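Local coordinates for oligopeptide ABC transporter, periplasmic oligopeptide-binding protein, putative (Thermotoga maritima MSB8, PDB 5IPW) that probably binds oligopeptides in the periplasm and delivers them to an ABC transporter for uptake across the membrane, at residues A[28-32]-A[33-37]; A[132-136]-A[137-141]; A[313-316]-A[317-321]; A[454-457]-A[458-462]. One frame throughout, in Å; residues are numbered along the deposited sequence.

Contact 1 of 4, residues A[28-32]-A[33-37]; sequences TKLVE and EGKLP
Glu33 and Leu30 carry most of this helix-end contact, with Leu36 closing it from beyond the turn. CG of Glu33 stands beside its own backbone N (chi1 -67°) and the chain then runs out extended, which carries the carboxylate obliquely across the Lys29 side chain. OE2 approaches the aliphatic part of that lysine, while Lys29 NZ stays 4.3 Å from Glu33 OE2, near but beyond a salt bridge. The other oxygen serves the far side of the turn: Lys35 NZ reaches Glu33 OE1 at 3.1 Å in a salt bridge whose hydrogen bond is weak. Helix 25-32 ends here in a Schellman motif. Lys35 N bonds back to Leu30 O at 2.9 Å, a weaker bond joins Gly34 N to Val31 O at 3.0 Å, and Gly34 has a positive phi of 86°, at which a CB would be pressed against the preceding carbonyl. The apolar contact that usually accompanies this cap is present as well, Leu30 CD2 lying 4.0 Å from Lys35 CD where the two chains cross at about a right angle. Leu30 turns its other methyl to the returning chain, CD1 meeting Leu36 CD1 at 3.8 Å. Next to it Leu36 O accepts a CA-H contact from Val31 CA at 3.4 Å. Leu36 also touches Pro259, Tyr260 and Arg42, so the returning chain leans on a second loop and on helix 39-42.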
# COMPACT_ATOMS: atom_id res chain seq x y z
N THR A 28 -21.83 -3.76 29.08
CA THR A 28 -22.94 -4.33 29.83
C THR A 28 -23.22 -3.52 31.08
O THR A 28 -24.38 -3.32 31.44
CB THR A 28 -22.67 -5.78 30.26
OG1 THR A 28 -22.36 -6.57 29.10
CG2 THR A 28 -23.89 -6.38 30.95
N LYS A 29 -22.17 -3.05 31.73
CA LYS A 29 -22.33 -2.23 32.92
C LYS A 29 -23.10 -0.95 32.58
O LYS A 29 -24.01 -0.56 33.31
CB LYS A 29 -20.97 -1.89 33.52
CG LYS A 29 -21.07 -1.16 34.84
CD LYS A 29 -19.74 -1.12 35.58
CE LYS A 29 -19.72 -0.03 36.64
NZ LYS A 29 -18.37 0.19 37.22
N LEU A 30 -22.74 -0.33 31.46
CA LEU A 30 -23.42 0.89 31.02
C LEU A 30 -24.90 0.68 30.72
O LEU A 30 -25.71 1.55 31.04
CB LEU A 30 -22.75 1.49 29.78
CG LEU A 30 -21.36 2.13 29.96
CD1 LEU A 30 -20.80 2.52 28.60
CD2 LEU A 30 -21.41 3.34 30.88
N VAL A 31 -25.27 -0.43 30.09
CA VAL A 31 -26.69 -0.65 29.75
C VAL A 31 -27.48 -0.97 31.02
O VAL A 31 -28.64 -0.56 31.15
CB VAL A 31 -26.97 -1.66 28.58
CG1 VAL A 31 -25.71 -2.20 27.94
CG2 VAL A 31 -27.89 -2.81 28.99
N GLU A 32 -26.84 -1.66 31.96
CA GLU A 32 -27.45 -1.95 33.26
C GLU A 32 -27.68 -0.68 34.08
O GLU A 32 -28.67 -0.56 34.79
CB GLU A 32 -26.59 -2.95 34.04
CG GLU A 32 -26.73 -4.38 33.54
CD GLU A 32 -25.80 -5.36 34.24
OE1 GLU A 32 -24.93 -4.93 35.02
OE2 GLU A 32 -25.95 -6.58 33.98
N GLU A 33 -26.75 0.27 33.97
CA GLU A 33 -26.91 1.61 34.56
C GLU A 33 -27.86 2.53 33.76
O GLU A 33 -28.11 3.65 34.20
CB GLU A 33 -25.56 2.30 34.70
CG GLU A 33 -24.63 1.64 35.70
CD GLU A 33 -23.18 2.10 35.57
OE1 GLU A 33 -22.85 2.85 34.63
OE2 GLU A 33 -22.37 1.70 36.43
N GLY A 34 -28.35 2.08 32.61
CA GLY A 34 -29.31 2.85 31.82
C GLY A 34 -28.73 3.87 30.85
O GLY A 34 -29.48 4.62 30.23
N LYS A 35 -27.41 3.87 30.70
CA LYS A 35 -26.71 4.86 29.87
C LYS A 35 -26.44 4.41 28.43
O LYS A 35 -25.86 5.16 27.65
CB LYS A 35 -25.36 5.21 30.49
CG LYS A 35 -25.41 5.54 31.97
CD LYS A 35 -24.03 5.97 32.43
CE LYS A 35 -23.87 5.87 33.94
NZ LYS A 35 -22.44 5.96 34.36
N LEU A 36 -26.83 3.18 28.08
CA LEU A 36 -26.64 2.65 26.73
C LEU A 36 -27.78 1.72 26.36
O LEU A 36 -28.21 0.94 27.19
CB LEU A 36 -25.34 1.85 26.63
CG LEU A 36 -24.11 2.44 25.93
CD1 LEU A 36 -23.07 1.35 25.77
CD2 LEU A 36 -24.42 3.05 24.57
N PRO A 37 -28.25 1.78 25.12
CA PRO A 37 -29.17 0.73 24.68
C PRO A 37 -28.45 -0.63 24.62
O PRO A 37 -27.22 -0.67 24.54
CB PRO A 37 -29.60 1.17 23.28
CG PRO A 37 -29.21 2.61 23.17
CD PRO A 37 -28.06 2.83 24.10

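Contact 2 of 4, residues A[132-136]-A[137-141]; sequences IVFWV and NDIVG
The indole of Trp135 carries Val140 CG2 over one face, 3.7 Å from the centroid of its six-membered ring and 25° off the normal, a CH-pi contact displaced toward the rim. At the indole edge, near its plane, sits Ile139 CD1, 4.2 Å from Trp135 CD1; Phe187 meets the same indole edge-to-face. The Phe134 ring is approached obliquely by Ile139 CD1, 3.7 Å from Phe134 CE2, and by the Asp138 carboxylate, whose plane is inclined 62° to the ring. That carboxylate is held from outside, by a salt bridge to Lys201 and a hydrogen bond to Tyr202. A serine in place of Trp135 would probably leave Val140 CG2 without the face it rests on and Phe187 without its aromatic partner. Beneath the side chains, Trp135 O accepts two backbone bonds, a straight one from Val140 N (2.9 Å) and a more bent one from Ile139 N (3.2 Å) that arrives from above the carbonyl plane. Gly141 N then reaches Val136 O at 2.8 Å. The two bonds spanning five residues, from Val140 N and Gly141 N, mark the wider pi-type turn ending helix 129-140, while Val133 and Val136 pack on Val159 and Ile132 on Val167 and Phe169: a helix laid against a five-stranded antiparallel sheet.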
# COMPACT_ATOMS: atom_id res chain seq x y z
N ILE A 132 -22.55 9.40 2.92
CA ILE A 132 -21.57 9.23 1.86
C ILE A 132 -21.72 10.36 0.85
O ILE A 132 -20.73 10.97 0.45
CB ILE A 132 -21.72 7.87 1.15
CG1 ILE A 132 -21.48 6.75 2.16
CG2 ILE A 132 -20.74 7.77 -0.02
CD1 ILE A 132 -21.76 5.35 1.64
N VAL A 133 -22.95 10.65 0.46
CA VAL A 133 -23.22 11.73 -0.50
C VAL A 133 -22.72 13.05 0.06
O VAL A 133 -22.03 13.82 -0.61
CB VAL A 133 -24.72 11.84 -0.83
CG1 VAL A 133 -24.99 13.06 -1.70
CG2 VAL A 133 -25.22 10.58 -1.54
N PHE A 134 -23.08 13.32 1.31
CA PHE A 134 -22.59 14.49 2.00
C PHE A 134 -21.07 14.60 1.87
O PHE A 134 -20.54 15.65 1.54
CB PHE A 134 -22.98 14.44 3.47
CG PHE A 134 -22.35 15.52 4.28
CD1 PHE A 134 -22.79 16.82 4.17
CD2 PHE A 134 -21.31 15.24 5.15
CE1 PHE A 134 -22.21 17.83 4.92
CE2 PHE A 134 -20.73 16.24 5.91
CZ PHE A 134 -21.18 17.54 5.78
N TRP A 135 -20.39 13.49 2.13
CA TRP A 135 -18.94 13.47 2.04
C TRP A 135 -18.43 13.76 0.62
O TRP A 135 -17.56 14.62 0.46
CB TRP A 135 -18.41 12.13 2.54
CG TRP A 135 -16.93 11.99 2.38
CD1 TRP A 135 -15.97 12.64 3.10
CD2 TRP A 135 -16.25 11.16 1.45
NE1 TRP A 135 -14.73 12.25 2.68
CE2 TRP A 135 -14.87 11.34 1.66
CE3 TRP A 135 -16.66 10.27 0.46
CZ2 TRP A 135 -13.90 10.67 0.91
CZ3 TRP A 135 -15.70 9.61 -0.29
CH2 TRP A 135 -14.33 9.82 -0.06
N VAL A 136 -18.95 13.06 -0.40
CA VAL A 136 -18.37 13.24 -1.74
C VAL A 136 -18.69 14.62 -2.31
O VAL A 136 -17.82 15.24 -2.91
CB VAL A 136 -18.69 12.11 -2.77
CG1 VAL A 136 -19.14 10.82 -2.12
CG2 VAL A 136 -19.69 12.56 -3.83
N ASN A 137 -19.91 15.11 -2.10
CA ASN A 137 -20.32 16.39 -2.70
C ASN A 137 -19.86 17.60 -1.91
O ASN A 137 -19.29 18.53 -2.48
CB ASN A 137 -21.83 16.46 -2.86
CG ASN A 137 -22.35 15.49 -3.91
OD1 ASN A 137 -21.62 15.05 -4.80
ND2 ASN A 137 -23.63 15.14 -3.81
N ASP A 138 -20.10 17.58 -0.60
CA ASP A 138 -19.93 18.77 0.23
C ASP A 138 -18.61 18.83 1.00
O ASP A 138 -18.34 19.83 1.68
CB ASP A 138 -21.10 18.87 1.21
CG ASP A 138 -22.44 18.98 0.51
OD1 ASP A 138 -22.52 19.73 -0.48
OD2 ASP A 138 -23.41 18.33 0.95
N ILE A 139 -17.79 17.78 0.92
CA ILE A 139 -16.44 17.82 1.50
C ILE A 139 -15.41 17.65 0.39
O ILE A 139 -14.64 18.57 0.12
CB ILE A 139 -16.24 16.77 2.62
CG1 ILE A 139 -17.30 16.98 3.71
CG2 ILE A 139 -14.83 16.87 3.20
CD1 ILE A 139 -17.11 16.17 4.98
N VAL A 140 -15.40 16.48 -0.24
CA VAL A 140 -14.45 16.22 -1.31
C VAL A 140 -14.71 17.21 -2.44
O VAL A 140 -13.79 17.89 -2.90
CB VAL A 140 -14.53 14.77 -1.83
CG1 VAL A 140 -13.54 14.54 -2.96
CG2 VAL A 140 -14.25 13.78 -0.70
N GLY A 141 -15.97 17.32 -2.86
CA GLY A 141 -16.37 18.19 -3.97
C GLY A 141 -16.58 19.66 -3.62
O GLY A 141 -17.21 20.39 -4.38

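Contact 3 of 4, residues A[313-316]-A[317-321]; sequences NFTL and LMENS
Phe314 and Met318 meet because their first torsions differ: CG of the phenylalanine is anti to its backbone N (chi1 -179°), whereas CG of the methionine stays beside its own, and a bend at chi2 of -85° then turns the sulfur to the ring. Met318 CG lies over one face, 3.9 Å from the Phe314 centroid and only 17° off the normal, a CH-pi contact. SD stands more obliquely at 4.4 Å from the same Phe314 centroid, which makes the pair a Met-aromatic contact one helical turn apart. Leu316 O is gripped twice by one residue. Asn320 N bonds to Leu316 O at 3.0 Å and Asn320 ND2 to Leu316 O at 2.9 Å, from opposite faces of the carbonyl plane, with the oxygen lying in the asparagine's amide plane. A leucine here, without the amide N-H, would probably leave Leu316 O with the backbone donor alone and the side chain freer to turn. One residue later Ser321 OG bonds to Met318 O at 2.6 Å, lying in the carbonyl plane, and Ser321 N adds a second bond. Thr315 CG2 runs alongside Glu319 CG at 3.8 Å on an exposed flank. Leu316, Leu317 and Asn320 turn helix 311-324 against Leu289 and Ile293 of helix 285-293, while Met318 reaches Val328 and Lys330 on strand 326-333, and Phe314 touches Leu382 and Leu596 in loops.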
# COMPACT_ATOMS: atom_id res chain seq x y z
N ASN A 313 19.09 -3.60 15.25
CA ASN A 313 17.78 -3.54 15.91
C ASN A 313 17.03 -4.87 15.85
O ASN A 313 16.40 -5.28 16.83
CB ASN A 313 16.92 -2.45 15.27
CG ASN A 313 17.63 -1.11 15.22
OD1 ASN A 313 17.85 -0.47 16.24
ND2 ASN A 313 18.01 -0.68 14.02
N PHE A 314 17.10 -5.55 14.71
CA PHE A 314 16.47 -6.85 14.56
C PHE A 314 17.03 -7.89 15.53
O PHE A 314 16.27 -8.59 16.21
CB PHE A 314 16.61 -7.34 13.12
CG PHE A 314 15.95 -8.66 12.89
CD1 PHE A 314 14.57 -8.76 12.91
CD2 PHE A 314 16.70 -9.80 12.68
CE1 PHE A 314 13.94 -9.97 12.71
CE2 PHE A 314 16.09 -11.03 12.48
CZ PHE A 314 14.71 -11.11 12.50
N THR A 315 18.35 -8.00 15.58
CA THR A 315 19.03 -8.89 16.53
C THR A 315 18.54 -8.62 17.95
O THR A 315 18.16 -9.54 18.68
CB THR A 315 20.56 -8.70 16.49
OG1 THR A 315 21.07 -9.17 15.24
CG2 THR A 315 21.25 -9.47 17.63
N LEU A 316 18.56 -7.35 18.33
CA LEU A 316 18.19 -6.95 19.67
C LEU A 316 16.74 -7.32 20.01
O LEU A 316 16.45 -7.76 21.12
CB LEU A 316 18.41 -5.45 19.83
CG LEU A 316 18.76 -4.97 21.24
CD1 LEU A 316 20.10 -5.55 21.66
CD2 LEU A 316 18.82 -3.45 21.27
N LEU A 317 15.83 -7.15 19.05
CA LEU A 317 14.42 -7.54 19.22
C LEU A 317 14.30 -9.04 19.42
O LEU A 317 13.60 -9.50 20.31
CB LEU A 317 13.60 -7.13 17.99
CG LEU A 317 13.32 -5.64 17.82
CD1 LEU A 317 13.00 -5.32 16.37
CD2 LEU A 317 12.19 -5.18 18.73
N MET A 318 15.01 -9.79 18.59
CA MET A 318 15.02 -11.24 18.71
C MET A 318 15.62 -11.66 20.04
O MET A 318 14.96 -12.35 20.82
CB MET A 318 15.80 -11.86 17.54
CG MET A 318 15.17 -11.61 16.18
SD MET A 318 13.85 -12.74 15.66
CE MET A 318 13.19 -13.42 17.19
N GLU A 319 16.83 -11.20 20.33
CA GLU A 319 17.52 -11.54 21.59
C GLU A 319 16.66 -11.26 22.80
O GLU A 319 16.71 -11.99 23.79
CB GLU A 319 18.84 -10.78 21.73
CG GLU A 319 19.92 -11.17 20.72
CD GLU A 319 20.52 -12.55 20.94
OE1 GLU A 319 20.23 -13.19 21.99
OE2 GLU A 319 21.30 -12.99 20.06
N ASN A 320 15.84 -10.21 22.74
CA ASN A 320 15.01 -9.84 23.88
C ASN A 320 13.58 -10.39 23.92
O ASN A 320 12.86 -10.15 24.91
CB ASN A 320 14.97 -8.32 24.01
CG ASN A 320 16.21 -7.78 24.67
OD1 ASN A 320 16.25 -7.63 25.89
ND2 ASN A 320 17.24 -7.50 23.89
N SER A 321 13.16 -11.13 22.89
CA SER A 321 11.79 -11.68 22.85
C SER A 321 11.49 -12.49 24.09
O SER A 321 10.46 -12.28 24.74
CB SER A 321 11.55 -12.52 21.59
OG SER A 321 12.61 -13.41 21.31

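Contact 4 of 4, residues A[454-457]-A[458-462]; sequences WTMV and KEYWK
Val457 and Trp461 make the dense part of this contact, Val457 CG1 sitting over the middle of the indole face, 3.5 Å from the centroid of the five-membered ring and 16° off its normal. CG1 is anti to the backbone N (chi1 178°), which puts this methyl, rather than CG2, over the ring one turn on. Trp454 joins from the preceding turn: its CZ3 lies 3.7 Å from Trp461 CH2, the planes inclined 57° in an oblique pair. Both indole N-H groups are satisfied outside, Trp454 NE1 by Ser339 and Trp461 NE1 by Leu365 O. A second, partly exposed patch has Met456 O over the centre of the Tyr460 ring, 3.4 Å above its plane, and Met456 CE 4.2 Å from Tyr460 CZ; Met456 rests on Ile374, Ile377 and Leu378 of helix 371-379. The solvent side is looser: Thr455 and Glu459 are exposed, and Glu459 OE2 takes a salt bridge from Lys462 NZ at 3.0 Å, from above the carboxylate plane. Trp454 and Trp461 press on Ile443, Phe441, Val468 and Ile470, so helix 448-462 covers the parallel neighbours 440-445 and 467-472 as the crossover helix of a beta-alpha-beta unit.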
# COMPACT_ATOMS: atom_id res chain seq x y z
N TRP A 454 26.24 -2.08 -5.51
CA TRP A 454 26.73 -2.22 -6.88
C TRP A 454 28.26 -2.18 -6.97
O TRP A 454 28.83 -2.69 -7.93
CB TRP A 454 26.05 -1.20 -7.78
CG TRP A 454 24.59 -1.49 -7.87
CD1 TRP A 454 23.61 -1.00 -7.06
CD2 TRP A 454 23.96 -2.40 -8.77
NE1 TRP A 454 22.40 -1.53 -7.42
CE2 TRP A 454 22.58 -2.39 -8.47
CE3 TRP A 454 24.42 -3.22 -9.81
CZ2 TRP A 454 21.66 -3.17 -9.17
CZ3 TRP A 454 23.50 -3.99 -10.51
CH2 TRP A 454 22.14 -3.96 -10.19
N THR A 455 28.90 -1.60 -5.96
CA THR A 455 30.35 -1.75 -5.78
C THR A 455 30.74 -3.23 -5.72
O THR A 455 31.79 -3.62 -6.23
CB THR A 455 30.83 -1.06 -4.49
OG1 THR A 455 30.55 0.34 -4.57
CG2 THR A 455 32.33 -1.25 -4.29
N MET A 456 29.90 -4.06 -5.11
CA MET A 456 30.14 -5.49 -5.07
C MET A 456 29.87 -6.12 -6.43
O MET A 456 30.55 -7.07 -6.81
CB MET A 456 29.28 -6.16 -4.01
CG MET A 456 29.61 -5.73 -2.59
SD MET A 456 28.42 -6.31 -1.37
CE MET A 456 28.18 -8.00 -1.92
N VAL A 457 28.89 -5.60 -7.15
CA VAL A 457 28.55 -6.08 -8.50
C VAL A 457 29.64 -5.73 -9.51
O VAL A 457 29.77 -6.40 -10.55
CB VAL A 457 27.18 -5.53 -8.98
CG1 VAL A 457 26.84 -6.01 -10.39
CG2 VAL A 457 26.07 -5.95 -8.02
N LYS A 458 30.41 -4.68 -9.21
CA LYS A 458 31.63 -4.36 -9.95
C LYS A 458 32.48 -5.61 -10.12
O LYS A 458 32.85 -5.98 -11.24
CB LYS A 458 32.42 -3.27 -9.21
CG LYS A 458 33.53 -2.61 -10.01
CD LYS A 458 34.09 -1.41 -9.27
CE LYS A 458 35.48 -1.03 -9.75
NZ LYS A 458 35.56 -0.89 -11.23
N GLU A 459 32.77 -6.28 -9.01
CA GLU A 459 33.52 -7.54 -9.02
C GLU A 459 32.82 -8.63 -9.82
O GLU A 459 33.45 -9.28 -10.65
CB GLU A 459 33.77 -8.05 -7.60
CG GLU A 459 34.95 -7.40 -6.91
CD GLU A 459 36.28 -7.73 -7.56
OE1 GLU A 459 36.56 -8.93 -7.79
OE2 GLU A 459 37.06 -6.79 -7.83
N TYR A 460 31.53 -8.84 -9.59
CA TYR A 460 30.84 -9.98 -10.20
C TYR A 460 30.80 -9.84 -11.72
O TYR A 460 30.87 -10.83 -12.44
CB TYR A 460 29.42 -10.16 -9.65
CG TYR A 460 29.30 -10.18 -8.13
CD1 TYR A 460 30.40 -10.48 -7.32
CD2 TYR A 460 28.08 -9.91 -7.51
CE1 TYR A 460 30.29 -10.50 -5.94
CE2 TYR A 460 27.97 -9.94 -6.13
CZ TYR A 460 29.07 -10.23 -5.35
OH TYR A 460 28.97 -10.24 -3.99
N TRP A 461 30.69 -8.59 -12.18
CA TRP A 461 30.62 -8.30 -13.61
C TRP A 461 32.01 -8.26 -14.29
O TRP A 461 32.11 -8.50 -15.49
CB TRP A 461 29.85 -7.00 -13.85
CG TRP A 461 28.34 -7.14 -13.73
CD1 TRP A 461 27.63 -8.30 -13.55
CD2 TRP A 461 27.36 -6.10 -13.82
NE1 TRP A 461 26.29 -8.04 -13.51
CE2 TRP A 461 26.09 -6.70 -13.67
CE3 TRP A 461 27.44 -4.71 -14.00
CZ2 TRP A 461 24.91 -5.96 -13.70
CZ3 TRP A 461 26.26 -3.98 -14.03
CH2 TRP A 461 25.02 -4.61 -13.88
N LYS A 462 33.05 -7.98 -13.52
CA LYS A 462 34.43 -8.13 -13.99
C LYS A 462 34.71 -9.58 -14.41
O LYS A 462 35.40 -9.82 -15.40
CB LYS A 462 35.41 -7.71 -12.89
CG LYS A 462 36.88 -7.67 -13.32
CD LYS A 462 37.80 -7.41 -12.13
CE LYS A 462 37.35 -6.23 -11.30
NZ LYS A 462 38.40 -5.79 -10.33

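Overall arrangement
All four contacts are local, each within a helix or at its end; no two share a helix (25-32, 129-140, 311-324 and 448-462), and none touches another. Contacts 2 and 4 are partly buried and lean on sheets, an antiparallel and a mixed one respectively; both set a valine methyl over an indole face, but contact 2 closes with a pi-type turn while contact 4 lies within a crossover helix. Contacts 1 and 3 are surface contacts that add polar features to their apolar pairs, a Schellman cap with a salt bridge in one and a doubly bonded carbonyl in the other. Contacts 1 and 4 lie on opposite sides of the chain's centre, their own centres about 70 Å apart.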